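Local coordinates for VP4 protein (Tellina virus 1, PDB 3P06) that probably acts as a serine protease that cuts the viral polyprotein, and is caught here as an acyl-enzyme with its own C-terminus, at residues Val8-Pro13 with Cys108-Leu113; Ser102-Ala107 with Thr124-Ser129; Ser133-Ala138 with Leu153-Asp158. All blocks are in the same frame, centred on the assembly; numbering follows the deposited sequence.

Interaction 1. Residues Val8-Pro13 with Cys108-Leu113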
loop_
_atom_site.group_PDB
_atom_site.type_symbol
_atom_site.label_atom_id
_atom_site.label_comp_id
_atom_site.label_asym_id
_atom_site.label_seq_id
_atom_site.Cartn_x
_atom_site.Cartn_y
_atom_site.Cartn_z
ATOM N N VAL A 8 -10.033 -5.234 4.750
ATOM C CA VAL A 8 -9.668 -4.042 5.475
ATOM C C VAL A 8 -8.136 -3.947 5.377
ATOM O O VAL A 8 -7.456 -4.966 5.436
ATOM C CB VAL A 8 -10.215 -4.142 6.928
ATOM C CG1 VAL A 8 -9.541 -3.149 7.873
ATOM C CG2 VAL A 8 -11.763 -3.905 6.903
ATOM N N GLY A 9 -7.624 -2.745 5.182
ATOM C CA GLY A 9 -6.193 -2.542 5.131
ATOM C C GLY A 9 -5.879 -1.086 4.898
ATOM O O GLY A 9 -6.693 -0.213 5.230
ATOM N N VAL A 10 -4.703 -0.802 4.324
ATOM C CA VAL A 10 -4.312 0.582 4.134
ATOM C C VAL A 10 -3.793 0.776 2.692
ATOM O O VAL A 10 -2.934 -0.012 2.214
ATOM C CB VAL A 10 -3.238 1.027 5.211
ATOM C CG1 VAL A 10 -2.679 2.429 4.884
ATOM C CG2 VAL A 10 -3.865 1.008 6.637
ATOM N N LEU A 11 -4.351 1.786 2.020
ATOM C CA LEU A 11 -4.053 2.040 0.640
ATOM C C LEU A 11 -2.637 2.655 0.482
ATOM O O LEU A 11 -2.198 3.422 1.307
ATOM C CB LEU A 11 -5.055 3.058 0.089
ATOM C CG LEU A 11 -6.400 2.372 -0.253
ATOM C CD1 LEU A 11 -7.388 3.458 -0.534
ATOM C CD2 LEU A 11 -6.232 1.455 -1.439
ATOM N N LEU A 12 -1.971 2.346 -0.608
ATOM C CA LEU A 12 -0.672 2.964 -0.885
ATOM C C LEU A 12 -0.599 3.262 -2.392
ATOM O O LEU A 12 -0.993 2.443 -3.216
ATOM C CB LEU A 12 0.517 2.053 -0.431
ATOM C CG LEU A 12 0.579 0.693 -1.138
ATOM C CD1 LEU A 12 1.856 0.637 -1.982
ATOM C CD2 LEU A 12 0.582 -0.531 -0.137
ATOM N N PRO A 13 -0.071 4.426 -2.743
ATOM C CA PRO A 13 0.080 4.784 -4.159
ATOM C C PRO A 13 1.290 4.108 -4.816
ATOM O O PRO A 13 2.293 3.863 -4.154
ATOM C CB PRO A 13 0.253 6.330 -4.115
ATOM C CG PRO A 13 0.979 6.571 -2.849
ATOM C CD PRO A 13 0.389 5.514 -1.848
ATOM N N CYS A 108 2.678 -1.656 7.774
ATOM C CA CYS A 108 2.770 -1.489 9.254
ATOM C C CYS A 108 1.486 -0.892 9.836
ATOM O O CYS A 108 1.034 -1.278 10.935
ATOM C CB CYS A 108 3.941 -0.578 9.642
ATOM S SG CYS A 108 5.534 -1.379 9.293
ATOM N N ALA A 109 0.960 0.131 9.169
ATOM C CA ALA A 109 -0.277 0.754 9.624
ATOM C C ALA A 109 -1.463 -0.227 9.516
ATOM O O ALA A 109 -2.283 -0.273 10.426
ATOM C CB ALA A 109 -0.561 2.068 8.901
ATOM N N ALA A 110 -1.524 -1.055 8.472
ATOM C CA ALA A 110 -2.603 -2.038 8.295
ATOM C C ALA A 110 -2.476 -3.113 9.392
ATOM O O ALA A 110 -3.515 -3.597 9.931
ATOM C CB ALA A 110 -2.544 -2.703 6.974
ATOM N N ASP A 111 -1.237 -3.478 9.736
ATOM C CA ASP A 111 -1.054 -4.536 10.792
ATOM C C ASP A 111 -1.616 -4.169 12.192
ATOM O O ASP A 111 -2.146 -5.037 12.937
ATOM C CB ASP A 111 0.394 -4.943 10.950
ATOM C CG ASP A 111 0.529 -6.244 11.772
ATOM O OD1 ASP A 111 -0.019 -7.296 11.321
ATOM O OD2 ASP A 111 1.144 -6.209 12.867
ATOM N N THR A 112 -1.526 -2.888 12.549
ATOM C CA THR A 112 -2.009 -2.460 13.882
ATOM C C THR A 112 -3.301 -1.652 13.770
ATOM O O THR A 112 -3.702 -1.001 14.715
ATOM C CB THR A 112 -0.921 -1.662 14.653
ATOM O OG1 THR A 112 -0.439 -0.597 13.813
ATOM C CG2 THR A 112 0.277 -2.611 15.057
ATOM N N LEU A 113 -3.957 -1.723 12.620
ATOM C CA LEU A 113 -5.280 -1.155 12.428
ATOM C C LEU A 113 -6.302 -1.966 13.199
ATOM O O LEU A 113 -6.450 -3.184 12.993
ATOM C CB LEU A 113 -5.640 -1.176 10.959
ATOM C CG LEU A 113 -6.843 -0.415 10.423
ATOM C CD1 LEU A 113 -6.763 1.038 10.823
ATOM C CD2 LEU A 113 -6.854 -0.555 8.923
#

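Interaction 2. Residues Ser102-Ala107 with Thr124-Ser129. With SO4 (sulfate ion), chain B.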
loop_
_atom_site.group_PDB
_atom_site.type_symbol
_atom_site.label_atom_id
_atom_site.label_comp_id
_atom_site.label_asym_id
_atom_site.label_seq_id
_atom_site.Cartn_x
_atom_site.Cartn_y
_atom_site.Cartn_z
ATOM N N SER A 102 8.331 1.204 -0.666
ATOM C CA SER A 102 7.428 2.261 -0.242
ATOM C C SER A 102 5.990 1.810 0.228
ATOM O O SER A 102 5.184 2.645 0.643
ATOM C CB SER A 102 7.328 3.257 -1.381
ATOM O OG SER A 102 6.500 2.647 -2.410
ATOM N N TRP A 103 5.697 0.505 0.177
ATOM C CA TRP A 103 4.447 -0.132 0.672
ATOM C C TRP A 103 4.569 -0.408 2.189
ATOM O O TRP A 103 3.588 -0.745 2.853
ATOM C CB TRP A 103 4.203 -1.481 -0.052
ATOM C CG TRP A 103 5.416 -2.388 0.010
ATOM C CD1 TRP A 103 6.426 -2.490 -0.915
ATOM C CD2 TRP A 103 5.741 -3.289 1.062
ATOM N NE1 TRP A 103 7.344 -3.403 -0.501
ATOM C CE2 TRP A 103 6.962 -3.891 0.729
ATOM C CE3 TRP A 103 5.105 -3.639 2.287
ATOM C CZ2 TRP A 103 7.595 -4.867 1.573
ATOM C CZ3 TRP A 103 5.729 -4.607 3.136
ATOM C CH2 TRP A 103 6.984 -5.173 2.791
ATOM N N GLU A 104 5.772 -0.259 2.744
ATOM C CA GLU A 104 5.992 -0.704 4.150
ATOM C C GLU A 104 5.251 0.109 5.196
ATOM O O GLU A 104 4.821 -0.460 6.193
ATOM C CB GLU A 104 7.492 -0.691 4.503
ATOM C CG GLU A 104 8.291 -1.649 3.632
ATOM C CD GLU A 104 9.794 -1.669 4.006
ATOM O OE1 GLU A 104 10.314 -0.612 4.484
ATOM O OE2 GLU A 104 10.457 -2.750 3.816
ATOM N N ALA A 105 5.196 1.438 5.055
ATOM C CA ALA A 105 4.430 2.240 6.010
ATOM C C ALA A 105 2.938 1.811 6.016
ATOM O O ALA A 105 2.374 1.654 7.085
ATOM C CB ALA A 105 4.565 3.742 5.743
ATOM N N ALA A 106 2.327 1.580 4.847
ATOM C CA ALA A 106 0.943 1.107 4.781
ATOM C C ALA A 106 0.758 -0.297 5.467
ATOM O O ALA A 106 -0.206 -0.532 6.206
ATOM C CB ALA A 106 0.463 1.029 3.291
ATOM N N ALA A 107 1.678 -1.205 5.186
ATOM C CA ALA A 107 1.643 -2.568 5.734
ATOM C C ALA A 107 1.796 -2.515 7.265
ATOM O O ALA A 107 1.115 -3.270 7.983
ATOM C CB ALA A 107 2.754 -3.394 5.149
ATOM N N THR A 124 2.397 6.409 2.108
ATOM C CA THR A 124 3.594 5.951 1.367
ATOM C C THR A 124 4.832 6.110 2.250
ATOM O O THR A 124 4.967 7.123 2.968
ATOM C CB THR A 124 3.792 6.733 -0.038
ATOM O OG1 THR A 124 4.821 6.114 -0.842
ATOM C CG2 THR A 124 4.216 8.161 0.174
ATOM N N GLY A 125 5.774 5.173 2.115
ATOM C CA GLY A 125 7.104 5.332 2.671
ATOM C C GLY A 125 7.695 3.998 3.104
ATOM O O GLY A 125 6.965 3.048 3.371
ATOM N N ALA A 126 9.019 3.943 3.173
ATOM C CA ALA A 126 9.748 2.791 3.610
ATOM C C ALA A 126 9.899 2.941 5.124
ATOM O O ALA A 126 9.782 4.045 5.649
ATOM C CB ALA A 126 11.122 2.752 2.924
ATOM N N VAL A 127 10.144 1.847 5.826
ATOM C CA VAL A 127 10.230 1.898 7.296
ATOM C C VAL A 127 11.556 1.348 7.706
ATOM O O VAL A 127 11.992 0.318 7.184
ATOM C CB VAL A 127 9.053 1.132 8.011
ATOM C CG1 VAL A 127 9.205 1.109 9.594
ATOM C CG2 VAL A 127 7.680 1.722 7.586
ATOM N N GLU A 128 12.221 2.047 8.616
ATOM C CA GLU A 128 13.536 1.602 9.168
ATOM C C GLU A 128 13.571 1.962 10.647
ATOM O O GLU A 128 13.357 3.145 10.995
ATOM C CB GLU A 128 14.700 2.268 8.428
ATOM C CG GLU A 128 14.578 3.810 8.389
ATOM C CD GLU A 128 15.180 4.512 9.665
ATOM O OE1 GLU A 128 16.195 4.004 10.240
ATOM O OE2 GLU A 128 14.636 5.581 10.094
ATOM N N SER A 129 13.751 0.955 11.515
ATOM C CA SER A 129 13.765 1.160 12.989
ATOM C C SER A 129 12.641 2.079 13.529
ATOM O O SER A 129 12.928 3.099 14.183
ATOM C CB SER A 129 15.100 1.756 13.398
ATOM O OG SER A 129 16.134 1.127 12.684
HETATM S S SO4 B . 8.143 7.384 -1.430
HETATM O O1 SO4 B . 7.769 6.947 -0.108
HETATM O O2 SO4 B . 7.281 8.512 -1.784
HETATM O O3 SO4 B . 9.526 7.805 -1.362
HETATM O O4 SO4 B . 8.099 6.383 -2.467
HETATM O O HOH W 1 3.854 4.080 -2.162
#

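Interaction 3. Residues Ser133-Ala138 with Leu153-Asp158. With SO4 (sulfate ion), chain B.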
loop_
_atom_site.group_PDB
_atom_site.type_symbol
_atom_site.label_atom_id
_atom_site.label_comp_id
_atom_site.label_asym_id
_atom_site.label_seq_id
_atom_site.Cartn_x
_atom_site.Cartn_y
_atom_site.Cartn_z
ATOM N N SER A 133 11.395 6.399 6.511
ATOM C CA SER A 133 12.534 7.006 5.831
ATOM C C SER A 133 12.220 8.390 5.293
ATOM O O SER A 133 11.055 8.713 5.092
ATOM C CB SER A 133 12.935 6.138 4.654
ATOM O OG SER A 133 13.501 4.957 5.141
ATOM N N PRO A 134 13.252 9.201 4.985
ATOM C CA PRO A 134 12.805 10.413 4.249
ATOM C C PRO A 134 12.141 10.066 2.895
ATOM O O PRO A 134 12.419 9.059 2.261
ATOM C CB PRO A 134 14.072 11.245 4.093
ATOM C CG PRO A 134 15.197 10.382 4.621
ATOM C CD PRO A 134 14.633 9.317 5.479
ATOM N N ASN A 135 11.214 10.875 2.479
ATOM C CA ASN A 135 10.451 10.509 1.334
ATOM C C ASN A 135 11.093 11.005 0.030
ATOM O O ASN A 135 11.741 12.043 0.028
ATOM C CB ASN A 135 9.134 11.169 1.502
ATOM C CG ASN A 135 8.320 11.056 0.310
ATOM O OD1 ASN A 135 8.364 11.934 -0.582
ATOM N ND2 ASN A 135 7.564 9.943 0.236
ATOM N N LEU A 136 10.926 10.270 -1.067
ATOM C CA LEU A 136 11.428 10.737 -2.365
ATOM C C LEU A 136 10.295 11.210 -3.309
ATOM O O LEU A 136 10.437 12.230 -3.959
ATOM C CB LEU A 136 12.260 9.647 -3.053
ATOM C CG LEU A 136 13.707 9.520 -2.507
ATOM C CD1 LEU A 136 14.364 8.236 -2.996
ATOM C CD2 LEU A 136 14.569 10.731 -2.903
ATOM N N LEU A 137 9.195 10.445 -3.375
ATOM C CA LEU A 137 8.267 10.577 -4.490
ATOM C C LEU A 137 6.892 10.993 -4.067
ATOM O O LEU A 137 5.958 10.757 -4.808
ATOM C CB LEU A 137 8.173 9.249 -5.264
ATOM C CG LEU A 137 9.488 8.856 -5.958
ATOM C CD1 LEU A 137 9.428 7.385 -6.333
ATOM C CD2 LEU A 137 9.630 9.777 -7.179
ATOM N N ALA A 138 6.736 11.584 -2.881
ATOM C CA ALA A 138 5.364 11.981 -2.440
ATOM C C ALA A 138 4.693 12.977 -3.409
ATOM O O ALA A 138 3.494 12.897 -3.677
ATOM C CB ALA A 138 5.390 12.564 -1.054
ATOM N N LEU A 153 -2.970 11.974 1.349
ATOM C CA LEU A 153 -1.825 11.082 1.374
ATOM C C LEU A 153 -0.990 11.434 2.603
ATOM O O LEU A 153 -0.740 12.610 2.820
ATOM C CB LEU A 153 -0.993 11.344 0.144
ATOM C CG LEU A 153 0.340 10.553 0.104
ATOM C CD1 LEU A 153 0.159 9.021 -0.003
ATOM C CD2 LEU A 153 1.265 11.020 -1.032
ATOM N N ALA A 154 -0.561 10.421 3.368
ATOM C CA ALA A 154 0.358 10.599 4.483
ATOM C C ALA A 154 1.711 10.126 4.033
ATOM O O ALA A 154 1.815 9.102 3.335
ATOM C CB ALA A 154 -0.069 9.805 5.700
ATOM N N ALA A 155 2.757 10.862 4.422
ATOM C CA ALA A 155 4.146 10.503 4.000
ATOM C C ALA A 155 5.071 11.301 4.880
ATOM O O ALA A 155 4.621 12.257 5.516
ATOM C CB ALA A 155 4.448 10.898 2.479
ATOM N N ASN A 156 6.367 10.956 4.868
ATOM C CA ASN A 156 7.345 11.762 5.574
ATOM C C ASN A 156 7.773 12.917 4.651
ATOM O O ASN A 156 8.877 12.933 4.114
ATOM C CB ASN A 156 8.529 10.896 5.983
ATOM C CG ASN A 156 9.545 11.667 6.844
ATOM O OD1 ASN A 156 9.400 12.890 7.047
ATOM N ND2 ASN A 156 10.535 10.957 7.366
ATOM N N SER A 157 6.875 13.866 4.462
ATOM C CA SER A 157 7.077 14.929 3.538
ATOM C C SER A 157 6.114 16.058 3.863
ATOM O O SER A 157 4.945 15.847 4.178
ATOM C CB SER A 157 6.814 14.475 2.107
ATOM O OG SER A 157 6.424 15.574 1.292
ATOM N N ASP A 158 6.581 17.287 3.725
ATOM C CA ASP A 158 5.698 18.352 4.122
ATOM C C ASP A 158 4.756 18.679 2.928
ATOM O O ASP A 158 3.949 19.546 3.041
ATOM C CB ASP A 158 6.441 19.531 4.809
ATOM C CG ASP A 158 7.532 20.055 3.965
ATOM O OD1 ASP A 158 7.427 19.788 2.747
ATOM O OD2 ASP A 158 8.476 20.700 4.456
HETATM S S SO4 B . 8.143 7.384 -1.430
HETATM O O1 SO4 B . 7.769 6.947 -0.108
HETATM O O2 SO4 B . 7.281 8.512 -1.784
HETATM O O3 SO4 B . 9.526 7.805 -1.362
HETATM O O4 SO4 B . 8.099 6.383 -2.467
HETATM O O HOH W 2 7.248 8.687 3.330
#

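Interaction 1. Residues Val8-Pro13 with Cys108-Leu113
Val10 pushes one methyl of its fork, CG2, against the backbone of the helix that passes over it. The nearest atom is Ala110 N, 3.6 Å from Val10 CG2, and the methyls of two successive alanines flank the same branch: Ala110 CB lies 4.0 Å from Val10 CG2, and Ala109 CB 4.1 Å from it. The torsion explains the choice of branch: with chi1 at 172° CG1 is anti to the backbone nitrogen, which leaves CG2 anti to the carbonyl carbon and on the side of the helix. CB-only residues on this part of the helix let the valine come up to the main chain itself. One residue earlier Gly9 has no side chain at all, and its CA sits 4.1 Å from Ala110 CB.

This is helix 104-111 laid on strand 9-18, a strand of the large mixed sheet, in a largely buried contact. One turn earlier in the helix Ala106 also rests on Val10. The C-terminal end of the helix gives way to loop at Thr112, and Leu113 then doubles back toward the strand. Its CG is anti to the backbone nitrogen (chi1 -168°), and the CD2 branch does the touching. Leu113 CD2 is 3.7 Å from Gly9 O, a methyl against a carbonyl oxygen, and 3.9 Å from Val8 CG1, where the two side chains run obliquely past one another; Val10 CG2 borders it as well. Polar support comes from the neighbouring strand 21-31: Lys31 NZ donates to Ala110 O and to Leu113 O, so the carbonyls at the helix end meet a positive charge. On the strand side, Gly9 N is hydrogen-bonded to the hydroxyl of Thr118, one of the residues lining a bound urea.

Interaction 2. Residues Ser102-Ala107 with Thr124-Ser129
The carboxylate of Glu104 meets the backbone of Val127 with OE1, which accepts from Val127 N at 2.8 Å, nearly head-on to the C-O bond; OE2 is held by Asn101. Glu104 CG lies 3.7 Å above the ring plane of Trp103, toward the ring's margin, while Ala107 CB sits in plane at the ring's edge. The main chains join too. Gly125 N donates to Ser102 O at 3.0 Å, almost straight at 178°, with the donor tilted from the carbonyl plane, and Ala105 N donates to Gly125 O at 2.9 Å. Val127 CG2, anti to its carbonyl carbon, slides over Ala105 and comes 3.6 Å from Ala105 N. Beside the nucleophile, a water lies 3.0 Å from Ser102 OG and 2.6 Å from Thr124 OG1. Thr124 OG1 is also hydrogen-bonded to Lys141 NZ, and a sulfate, probably from the crystallisation liquor, sits beside Gly125. Ser102 OG is covalently linked to the carbonyl carbon of Ala194, the chain's last residue. This is the active site of a Ser-Lys protease, with Ser102, the predicted nucleophile, caught as an intramolecular acyl-enzyme close to the N-terminal end of helix 104-111, and Lys141 probably its partner.

Interaction 3. Residues Ser133-Ala138 with Leu153-Asp158
Asn135 turns its CB toward the segment 153-158, where that carbon lies 3.2 Å from Asn156 O. CG lies anti to the backbone nitrogen (chi1 171°), which carries the amide along toward Ala138 N and the sulfate, and the amide splits its work between its two ends. OD1 takes the backbone N-H of Ala138, three residues on, at 2.8 Å; the donor comes in the carbonyl plane on a lone pair, which makes an Asx motif. The same oxygen has Ser157 CB beside it. ND2 faces Ala155 CB and a sulfate whose O2 is modelled too close for the distance to be trusted; ND2 also donates weakly to a water that accepts from Asn156 N at 2.9 Å.

The Asx motif sits just before helix 138-149, with Leu137 as the N-cap residue. The helix belongs to the crossover connection, which also holds the hairpin 127-132, between the neighbouring parallel strands 122-123 and 153-155. The sulfate sits over its start: Leu136 N donates to O3 at 2.9 Å and Leu137 N to O2 at 3.2 Å, with Lys141 NZ as a further partner, so backbone N-H groups and a lysine all face the anion. Ala138 CB packs 4.0 Å from Ala155 CB, and Leu153 CD2 reaches Ala138 O, while the Leu153 side chain also touches Gln142 and Ala146 of the helix. At the other end of the contact Asn156, the centre of an inverse gamma turn, sends ND2 to Leu132 O and weakly, at 3.2 Å, to Ser133 O.

Overall arrangement
Interactions 1 and 2 share helix 104-111 and their segments alternate along the chain; interaction 3 follows interaction 2. The centres of interactions 1 and 2 are about 10 Å apart, as are those of 2 and 3, while 1 and 3 lie about 16 Å apart; interaction 2 lies between them, though Pro13 also packs on Leu153 directly. Leu12 packs on Trp103 and Ala106, tying strand 9-18 to the loop and helix that follow the nucleophile. Between interactions 2 and 3, Thr124 N-Ala154 O and Ala126 O-Ser133 N, each 3.0 Å, are probable backbone bonds. Through Pro13 on Leu153 and a Leu11-Val123 backbone bond, the large mixed sheet meets the small parallel sheet near the active site, where one sulfate touches interactions 2 and 3.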